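Local atomic coordinates of protein-S-isoprenylcysteine O-methyltransferase (Tribolium castaneum, PDB entry 5V7P), a protein that catalyses the methyl esterification of C-terminal isoprenylated cysteine residues of proteins, using S-adenosyl-L-methionine as methyl donor, as an integral membrane enzyme. Residues S17-F20 with F21-M25; W218-G221 with T222-L226. All coordinates share one frame; numbering follows the deposited sequence.

Contact 1: residues S17-F20 with F21-M25; sequences SLVF and FVICM. With MPG ([(Z)-octadec-9-enyl] (2R)-2,3-bis(oxidanyl)propanoate), chain Z; UND (undecane), chain E.
Ile23 brings its terminal methyl to the Phe20 ring, Ile23 CD1 lying 3.6 Å from Phe20 CD1, and these two side chains run alongside each other in the same direction. The Phe21 ring has other company: Met25 CG stands over one face, displaced toward the rim, while Leu18 O and the first carbon of an undecane molecule lie at the ring edge, Phe21 CD1 being 3.7 Å from undecane C1. Ile23 also meets Val19, with Ile23 CD1 4.0 Å from Val19 CG1. Its CG1 is turned away from its own carbonyl carbon (chi1 -63°), which sets that branch back along the helix, 3.4 Å from Val19 O. The same CG1 is 3.5 Å from C3 of a bound octadecenyl glycerate lipid. Shortening Ile23 to an alanine would probably open a gap between the Phe20 ring, Val19 CG1 and the lipid chain, leaving the ring less firmly fixed. The tail runs on past Val22 to Leu18, whose CD2 is 3.8 Å from lipid C10, and next to Val19, which meets the following carbon, so Leu18, Val19, Val22 and Ile23 together make an apolar, lipid-facing side of the helix. Regular i to i+4 bonds carry this arrangement, Cys24 N reaching Phe20 O at 2.9 Å with an N-H...O angle of 167°. Within helix 4-29, which probably spans the membrane, Phe20 and Ile23 pack against Val42, Ile41 and Tyr45 of helix 35-56. Phe20 also meets Leu73 of helix 59-84, where Cys24 rests on Val76 and Tyr80.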
loop_
_atom_site.group_PDB
_atom_site.type_symbol
_atom_site.label_atom_id
_atom_site.label_comp_id
_atom_site.label_asym_id
_atom_site.label_seq_id
_atom_site.Cartn_x
_atom_site.Cartn_y
_atom_site.Cartn_z
ATOM N N SER A 17 3.528 23.053 2.014
ATOM C CA SER A 17 4.143 23.055 3.336
ATOM C C SER A 17 4.586 24.457 3.732
ATOM O O SER A 17 4.447 24.855 4.895
ATOM C CB SER A 17 5.330 22.093 3.363
ATOM O OG SER A 17 4.901 20.745 3.262
ATOM N N LEU A 18 5.121 25.221 2.780
ATOM C CA LEU A 18 5.563 26.579 3.083
ATOM C C LEU A 18 4.377 27.492 3.368
ATOM O O LEU A 18 4.425 28.308 4.295
ATOM C CB LEU A 18 6.396 27.127 1.924
ATOM C CG LEU A 18 7.093 28.469 2.162
ATOM C CD1 LEU A 18 8.218 28.317 3.175
ATOM C CD2 LEU A 18 7.618 29.042 0.852
ATOM N N VAL A 19 3.304 27.362 2.586
ATOM C CA VAL A 19 2.128 28.211 2.774
ATOM C C VAL A 19 1.583 28.051 4.188
ATOM O O VAL A 19 1.444 29.024 4.939
ATOM C CB VAL A 19 1.058 27.886 1.717
ATOM C CG1 VAL A 19 -0.302 28.483 2.089
ATOM C CG2 VAL A 19 1.494 28.404 0.354
ATOM N N PHE A 20 1.261 26.816 4.573
ATOM C CA PHE A 20 0.646 26.588 5.872
ATOM C C PHE A 20 1.640 26.735 7.015
ATOM O O PHE A 20 1.225 27.000 8.148
ATOM C CB PHE A 20 -0.017 25.210 5.892
ATOM C CG PHE A 20 -1.169 25.096 4.942
ATOM C CD1 PHE A 20 -2.408 25.619 5.273
ATOM C CD2 PHE A 20 -1.015 24.488 3.708
ATOM C CE1 PHE A 20 -3.473 25.528 4.397
ATOM C CE2 PHE A 20 -2.076 24.395 2.827
ATOM C CZ PHE A 20 -3.308 24.916 3.174
ATOM N N PHE A 21 2.939 26.582 6.745
ATOM C CA PHE A 21 3.939 26.948 7.742
ATOM C C PHE A 21 3.827 28.423 8.101
ATOM O O PHE A 21 3.904 28.793 9.279
ATOM C CB PHE A 21 5.342 26.627 7.227
ATOM C CG PHE A 21 6.442 27.168 8.096
ATOM C CD1 PHE A 21 6.751 26.563 9.304
ATOM C CD2 PHE A 21 7.168 28.280 7.706
ATOM C CE1 PHE A 21 7.761 27.061 10.106
ATOM C CE2 PHE A 21 8.180 28.779 8.503
ATOM C CZ PHE A 21 8.477 28.169 9.704
ATOM N N VAL A 22 3.636 29.281 7.097
ATOM C CA VAL A 22 3.454 30.705 7.360
ATOM C C VAL A 22 2.163 30.940 8.135
ATOM O O VAL A 22 2.123 31.743 9.075
ATOM C CB VAL A 22 3.476 31.496 6.038
ATOM C CG1 VAL A 22 3.132 32.966 6.268
ATOM C CG2 VAL A 22 4.841 31.374 5.373
ATOM N N ILE A 23 1.088 30.244 7.756
ATOM C CA ILE A 23 -0.198 30.431 8.425
ATOM C C ILE A 23 -0.087 30.062 9.899
ATOM O O ILE A 23 -0.532 30.807 10.781
ATOM C CB ILE A 23 -1.294 29.610 7.719
ATOM C CG1 ILE A 23 -1.476 30.101 6.279
ATOM C CG2 ILE A 23 -2.617 29.701 8.483
ATOM C CD1 ILE A 23 -2.361 29.215 5.431
ATOM N N CYS A 24 0.505 28.902 10.189
ATOM C CA CYS A 24 0.617 28.460 11.575
ATOM C C CYS A 24 1.557 29.357 12.369
ATOM O O CYS A 24 1.297 29.650 13.541
ATOM C CB CYS A 24 1.085 27.006 11.624
ATOM S SG CYS A 24 -0.107 25.833 10.928
ATOM N N MET A 25 2.657 29.803 11.754
ATOM C CA MET A 25 3.534 30.760 12.421
ATOM C C MET A 25 2.771 32.023 12.794
ATOM O O MET A 25 2.912 32.539 13.910
ATOM C CB MET A 25 4.723 31.104 11.522
ATOM C CG MET A 25 5.768 30.001 11.404
ATOM S SD MET A 25 6.651 29.670 12.944
ATOM C CE MET A 25 7.512 31.217 13.204
HETATM C C2 MPG Z . -1.293 34.385 5.037
HETATM C C3 MPG Z . -0.455 33.136 4.771
HETATM C C4 MPG Z . -0.589 32.738 3.304
HETATM C C5 MPG Z . 0.263 33.676 2.452
HETATM C C6 MPG Z . 0.644 32.982 1.147
HETATM C C7 MPG Z . 2.146 33.133 0.916
HETATM C C8 MPG Z . 2.907 32.275 1.925
HETATM C C9 MPG Z . 4.408 32.487 1.740
HETATM C C10 MPG Z . 5.053 31.872 0.770
HETATM C C11 MPG Z . 4.307 30.938 -0.181
HETATM O O1 MPG Z . -1.799 34.712 7.344
HETATM C C1 MPG Z . -2.269 34.104 6.177
HETATM C CXD MPG Z . -4.151 35.156 8.173
HETATM O O2 MPG Z . -4.894 36.261 8.601
HETATM C C21 MPG Z . -4.193 34.074 9.249
HETATM O O3 MPG Z . -2.959 33.414 9.314
HETATM O O4 MPG Z . -2.366 36.690 8.231
HETATM C CX3 MPG Z . -2.711 35.597 7.928
HETATM C C1 UND E . 6.566 23.522 11.406
HETATM C C2 UND E . 5.255 24.163 11.859
HETATM C C3 UND E . 5.556 25.388 12.717
HETATM C C4 UND E . 4.257 25.927 13.313
HETATM C C5 UND E . 4.578 27.010 14.342
HETATM C C6 UND E . 4.892 26.367 15.690
HETATM C C7 UND E . 5.555 27.395 16.606
HETATM C C8 UND E . 5.461 26.922 18.054
HETATM C C9 UND E . 6.842 26.962 18.707
HETATM C C10 UND E . 6.700 26.668 20.200
HETATM C C11 UND E . 8.034 26.183 20.760
#

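Contact 2: residues W218-G221 with T222-L226; sequences WSIG and TQIIL. With MPG ([(Z)-octadec-9-enyl] (2R)-2,3-bis(oxidanyl)propanoate), chain B.
Thr222 grips the preceding turn with both of its branches. Its CG2 sits above the six-membered ring of Trp218, 3.7 Å from the ring centroid and 8° off the ring normal, a CH-pi contact over the face. Its hydroxyl OG1 donates a short hydrogen bond, 2.5 Å, to Ser219 O, approaching tilted from the carbonyl plane. One torsion explains both: with chi1 at 63°, OG1 lies between the backbone N and the carbonyl carbon, leaving CG2 beside the backbone N and directed at the indole. The side-chain bond coincides with a local irregularity of the helix. Gln223 N stands 3.8 Å from Ser219 O, the carbonyl four residues earlier, and instead makes a weak bond of 3.1 Å to Ile220 O, which also accepts the regular bond from Ile224 N. The pattern is regular again from Ile224 on, with Ile225 N meeting Gly221 O at 2.8 Å and an N-H...O angle of 164°.

A bound lipid headgroup lies next to this polar patch. Gln223 NE2 is 3.1 Å from lipid O3 and also donates to Thr222 OG1 at 3.3 Å, so the threonine oxygen is both donor and acceptor, which would limit its rotation. Ser219 CB touches the lipid tail at its fifth carbon, C5. Trp218, Ser219, Thr222 and Gln223 thus line the lipid's pocket on a helix that probably spans the membrane. In the second shell, Asn228 ND2 bonds to Gln223 OE1 and would thereby fix the amide's orientation, while Phe102 stacks with Trp218. Helix 210-225 is wedged among several others here: Trp218 reaches Met99 of helix 90-113 and Cys166 of helix 156-180, which Ile225 also touches. Gln223 faces Tyr235 of helix 231-258 and Ser138 of helix 129-148.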
loop_
_atom_site.group_PDB
_atom_site.type_symbol
_atom_site.label_atom_id
_atom_site.label_comp_id
_atom_site.label_asym_id
_atom_site.label_seq_id
_atom_site.Cartn_x
_atom_site.Cartn_y
_atom_site.Cartn_z
ATOM N N TRP A 218 7.212 -0.117 10.679
ATOM C CA TRP A 218 6.683 1.240 10.619
ATOM C C TRP A 218 5.218 1.267 11.032
ATOM O O TRP A 218 4.805 2.102 11.844
ATOM C CB TRP A 218 6.854 1.807 9.210
ATOM C CG TRP A 218 6.245 3.166 9.034
ATOM C CD1 TRP A 218 6.848 4.367 9.253
ATOM C CD2 TRP A 218 4.910 3.461 8.598
ATOM N NE1 TRP A 218 5.976 5.393 8.982
ATOM C CE2 TRP A 218 4.779 4.864 8.578
ATOM C CE3 TRP A 218 3.816 2.677 8.219
ATOM C CZ2 TRP A 218 3.600 5.498 8.196
ATOM C CZ3 TRP A 218 2.645 3.309 7.840
ATOM C CH2 TRP A 218 2.547 4.706 7.833
ATOM N N SER A 219 4.417 0.347 10.490
ATOM C CA SER A 219 2.990 0.356 10.790
ATOM C C SER A 219 2.737 0.127 12.274
ATOM O O SER A 219 1.889 0.794 12.877
ATOM C CB SER A 219 2.270 -0.704 9.960
ATOM O OG SER A 219 2.702 -2.016 10.294
ATOM N N ILE A 220 3.448 -0.829 12.876
ATOM C CA ILE A 220 3.373 -1.007 14.323
ATOM C C ILE A 220 3.843 0.255 15.030
ATOM O O ILE A 220 3.267 0.675 16.042
ATOM C CB ILE A 220 4.198 -2.235 14.754
ATOM C CG1 ILE A 220 3.665 -3.502 14.081
ATOM C CG2 ILE A 220 4.172 -2.396 16.273
ATOM C CD1 ILE A 220 4.568 -4.710 14.236
ATOM N N GLY A 221 4.896 0.882 14.504
ATOM C CA GLY A 221 5.428 2.081 15.129
ATOM C C GLY A 221 4.400 3.190 15.248
ATOM O O GLY A 221 4.337 3.881 16.267
ATOM N N THR A 222 3.581 3.376 14.208
ATOM C CA THR A 222 2.583 4.441 14.237
ATOM C C THR A 222 1.696 4.327 15.469
ATOM O O THR A 222 1.352 5.338 16.092
ATOM C CB THR A 222 1.728 4.410 12.969
ATOM O OG1 THR A 222 1.003 3.179 12.902
ATOM C CG2 THR A 222 2.594 4.567 11.722
ATOM N N GLN A 223 1.318 3.103 15.837
ATOM C CA GLN A 223 0.465 2.901 17.000
ATOM C C GLN A 223 1.231 2.980 18.311
ATOM O O GLN A 223 0.623 3.245 19.353
ATOM C CB GLN A 223 -0.254 1.555 16.887
ATOM C CG GLN A 223 -1.128 1.453 15.650
ATOM C CD GLN A 223 -2.054 2.644 15.507
ATOM O OE1 GLN A 223 -2.890 2.898 16.373
ATOM N NE2 GLN A 223 -1.890 3.399 14.426
ATOM N N ILE A 224 2.545 2.759 18.287
ATOM C CA ILE A 224 3.351 3.052 19.465
ATOM C C ILE A 224 3.438 4.558 19.673
ATOM O O ILE A 224 3.397 5.047 20.809
ATOM C CB ILE A 224 4.746 2.410 19.341
ATOM C CG1 ILE A 224 4.606 0.889 19.200
ATOM C CG2 ILE A 224 5.609 2.776 20.551
ATOM C CD1 ILE A 224 5.919 0.135 19.081
ATOM N N ILE A 225 3.552 5.318 18.581
ATOM C CA ILE A 225 3.488 6.773 18.687
ATOM C C ILE A 225 2.231 7.174 19.443
ATOM O O ILE A 225 2.284 7.912 20.431
ATOM C CB ILE A 225 3.535 7.422 17.291
ATOM C CG1 ILE A 225 4.842 7.057 16.582
ATOM C CG2 ILE A 225 3.382 8.943 17.394
ATOM C CD1 ILE A 225 4.939 7.558 15.152
ATOM N N LEU A 226 1.082 6.661 18.999
ATOM C CA LEU A 226 -0.210 6.990 19.586
ATOM C C LEU A 226 -0.414 6.386 20.970
ATOM O O LEU A 226 -1.371 6.767 21.653
ATOM C CB LEU A 226 -1.328 6.513 18.647
ATOM C CG LEU A 226 -2.111 7.511 17.786
ATOM C CD1 LEU A 226 -1.344 8.790 17.486
ATOM C CD2 LEU A 226 -2.517 6.841 16.482
HETATM C C2 MPG B . -3.861 -0.509 9.464
HETATM C C3 MPG B . -2.596 -1.269 9.844
HETATM C C4 MPG B . -1.979 -1.961 8.633
HETATM C C5 MPG B . -0.600 -2.461 9.001
HETATM C C6 MPG B . -0.050 -3.287 7.849
HETATM C C7 MPG B . 0.180 -2.461 6.586
HETATM C C8 MPG B . -0.178 -3.348 5.407
HETATM C C9 MPG B . 0.412 -2.744 4.136
HETATM C C10 MPG B . -0.316 -2.246 3.163
HETATM C C11 MPG B . -1.845 -2.214 3.184
HETATM C C12 MPG B . -2.332 -1.013 2.389
HETATM C C13 MPG B . -2.059 -1.210 0.902
HETATM C C14 MPG B . -2.061 0.157 0.236
HETATM C C15 MPG B . -2.045 0.000 -1.283
HETATM C C16 MPG B . -3.166 0.823 -1.914
HETATM O O1 MPG B . -3.222 1.765 9.230
HETATM C C1 MPG B . -3.572 0.637 8.495
HETATM C CXD MPG B . -1.544 3.606 9.526
HETATM O O2 MPG B . -0.424 3.635 10.363
HETATM C C21 MPG B . -2.725 4.274 10.247
HETATM O O3 MPG B . -2.404 4.495 11.591
HETATM O O4 MPG B . -1.025 1.403 8.878
HETATM C CX3 MPG B . -1.885 2.162 9.181
#

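From the N terminus, contact 1 comes first, within helix 4-29, and contact 2 follows some two hundred residues later, within helix 210-225. Each joins consecutive turns of a single helix, so neither closes a loop of the chain; they stand in series, neither nested nor crossed. Their centres are 26 Å apart and their nearest atoms about 16 Å apart, without touching. Contact 1 lies farther from the centre of the chain and faces helices 35-56 and 59-84. Contact 2, more deeply buried, adjoins helices 90-113, 129-148, 156-180 and 231-258. Both border bound lipid or alkane, and the two contacts share none of these molecules.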